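Local coordinates for geranyltranstransferase (Enterococcus faecalis, PDB 3P8L), which probably catalyses the condensation of isopentenyl diphosphate with geranyl diphosphate to give farnesyl diphosphate, a magnesium-dependent chain elongation in isoprenoid biosynthesis, at residues 69-74 with 134-139. Sequence-based numbering, arbitrary orientation.
Sequences METQDY and LSQLGL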
loop_
_atom_site.group_PDB
_atom_site.type_symbol
_atom_site.label_atom_id
_atom_site.label_comp_id
_atom_site.label_asym_id
_atom_site.label_seq_id
_atom_site.Cartn_x
_atom_site.Cartn_y
_atom_site.Cartn_z
ATOM N N MET A 69 -21.425 11.988 12.222
ATOM C CA MET A 69 -20.580 10.891 11.756
ATOM C C MET A 69 -21.338 9.954 10.844
ATOM O O MET A 69 -22.467 9.574 11.132
ATOM C CB MET A 69 -20.035 10.069 12.932
ATOM C CG MET A 69 -19.018 10.764 13.766
ATOM S SD MET A 69 -17.621 11.426 12.876
ATOM C CE MET A 69 -17.223 12.624 14.081
ATOM N N GLU A 70 -20.707 9.596 9.736
ATOM C CA GLU A 70 -21.246 8.591 8.828
ATOM C C GLU A 70 -20.207 7.501 8.615
ATOM O O GLU A 70 -19.031 7.710 8.909
ATOM C CB GLU A 70 -21.566 9.211 7.472
ATOM C CG GLU A 70 -22.544 10.365 7.486
ATOM C CD GLU A 70 -22.755 10.901 6.098
ATOM O OE1 GLU A 70 -23.442 10.222 5.311
ATOM O OE2 GLU A 70 -22.215 11.983 5.786
ATOM N N THR A 71 -20.667 6.354 8.110
ATOM C CA THR A 71 -19.844 5.210 7.704
ATOM C C THR A 71 -18.475 5.568 7.094
ATOM O O THR A 71 -17.433 5.079 7.568
ATOM C CB THR A 71 -20.651 4.297 6.739
ATOM O OG1 THR A 71 -21.907 3.985 7.348
ATOM C CG2 THR A 71 -19.916 2.999 6.442
ATOM N N GLN A 72 -18.475 6.429 6.079
ATOM C CA GLN A 72 -17.243 6.810 5.368
ATOM C C GLN A 72 -16.203 7.522 6.219
ATOM O O GLN A 72 -15.003 7.436 5.922
ATOM C CB GLN A 72 -17.526 7.652 4.118
ATOM C CG GLN A 72 -18.223 8.985 4.378
ATOM C CD GLN A 72 -19.725 8.896 4.190
ATOM O OE1 GLN A 72 -20.380 7.956 4.657
ATOM N NE2 GLN A 72 -20.282 9.877 3.489
ATOM N N ASP A 73 -16.652 8.219 7.263
ATOM C CA ASP A 73 -15.741 8.852 8.220
ATOM C C ASP A 73 -14.983 7.780 8.995
ATOM O O ASP A 73 -13.769 7.882 9.144
ATOM C CB ASP A 73 -16.460 9.788 9.196
ATOM C CG ASP A 73 -17.337 10.827 8.481
ATOM O OD1 ASP A 73 -18.398 11.187 9.023
ATOM O OD2 ASP A 73 -16.970 11.268 7.380
ATOM N N TYR A 74 -15.705 6.762 9.458
ATOM C CA TYR A 74 -15.103 5.630 10.153
ATOM C C TYR A 74 -14.214 4.807 9.241
ATOM O O TYR A 74 -13.184 4.312 9.691
ATOM C CB TYR A 74 -16.154 4.729 10.806
ATOM C CG TYR A 74 -16.992 5.440 11.854
ATOM C CD1 TYR A 74 -16.432 5.844 13.061
ATOM C CD2 TYR A 74 -18.350 5.713 11.626
ATOM C CE1 TYR A 74 -17.194 6.509 14.029
ATOM C CE2 TYR A 74 -19.125 6.384 12.581
ATOM C CZ TYR A 74 -18.534 6.778 13.772
ATOM O OH TYR A 74 -19.276 7.410 14.722
ATOM N N LEU A 134 -13.019 0.904 -1.544
ATOM C CA LEU A 134 -14.350 0.338 -1.381
ATOM C C LEU A 134 -15.266 1.131 -0.426
ATOM O O LEU A 134 -16.363 0.682 -0.118
ATOM C CB LEU A 134 -14.237 -1.110 -0.888
ATOM C CG LEU A 134 -13.675 -2.121 -1.892
ATOM C CD1 LEU A 134 -13.208 -3.363 -1.165
ATOM C CD2 LEU A 134 -14.707 -2.473 -2.990
ATOM N N SER A 135 -14.798 2.278 0.063
ATOM C CA SER A 135 -15.531 3.042 1.078
ATOM C C SER A 135 -16.765 3.776 0.537
ATOM O O SER A 135 -16.967 3.873 -0.670
ATOM C CB SER A 135 -14.600 4.035 1.781
ATOM O OG SER A 135 -14.190 5.068 0.909
ATOM N N GLN A 136 -17.573 4.311 1.445
ATOM C CA GLN A 136 -18.803 5.017 1.087
ATOM C C GLN A 136 -18.591 6.424 0.510
ATOM O O GLN A 136 -19.553 7.159 0.329
ATOM C CB GLN A 136 -19.702 5.114 2.321
ATOM C CG GLN A 136 -21.118 4.669 2.084
ATOM C CD GLN A 136 -21.311 3.225 2.437
ATOM O OE1 GLN A 136 -21.884 2.906 3.479
ATOM N NE2 GLN A 136 -20.827 2.332 1.580
ATOM N N LEU A 137 -17.341 6.804 0.241
ATOM C CA LEU A 137 -17.025 8.105 -0.353
ATOM C C LEU A 137 -17.470 8.180 -1.802
ATOM O O LEU A 137 -17.426 7.175 -2.517
ATOM C CB LEU A 137 -15.517 8.358 -0.324
ATOM C CG LEU A 137 -14.832 8.578 1.021
ATOM C CD1 LEU A 137 -13.345 8.730 0.811
ATOM C CD2 LEU A 137 -15.427 9.807 1.688
ATOM N N GLY A 138 -17.858 9.379 -2.235
ATOM C CA GLY A 138 -18.132 9.631 -3.647
ATOM C C GLY A 138 -16.842 9.693 -4.445
ATOM O O GLY A 138 -15.768 9.909 -3.880
ATOM N N LEU A 139 -16.960 9.553 -5.764
ATOM C CA LEU A 139 -15.824 9.288 -6.647
ATOM C C LEU A 139 -14.655 10.255 -6.556
ATOM O O LEU A 139 -13.499 9.818 -6.489
ATOM C CB LEU A 139 -16.279 9.130 -8.108
ATOM C CG LEU A 139 -17.092 7.888 -8.493
ATOM C CD1 LEU A 139 -17.714 8.071 -9.889
ATOM C CD2 LEU A 139 -16.242 6.622 -8.475
#
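Thr71, which meets Gln136, and Gln72, which meets Gln136 and Leu137, are the first two residues of helix 71-92, whose N-terminus is tied by a 2.9 Å hydrogen bond from Glu70 N to Asp73 OD1. This is one of the two bonds of a capping box, nearly straight at 167° but from above the carboxylate plane; Asp73 N bonds to the backbone O of Glu70 instead of its side chain. The contact joins the start of the helix to the loop between helices 114-133 and 139-153 in the all-helical isoprenoid synthase fold. Across it the side chains meet by van der Waals packing. Gln72 CB faces Gln136 CB at 3.8 Å, and the two glutamine chains run across each other at about a right angle. With CG of Gln72 set between its backbone N and carbonyl carbon (chi1 61°) and the chain bent again at chi2, OE1 comes to 3.7 Å from Gln136 CB. The two amides do not stack: their planes are 73° apart. The exposed Gln136 amide reaches Thr71, its OE1 lying 3.6 Å from the methyl CG2. Gln75, further along the helix, accepts a hydrogen bond from Gln136 N through OE1, a second link to the loop. Beyond the loop, Leu139 packs on Val143 of the second subunit. Buried Leu137, also touching Val76 and Leu200, lays CD2 against the aliphatic base of Gln72, 3.9 Å from CB and 4.0 Å from CG.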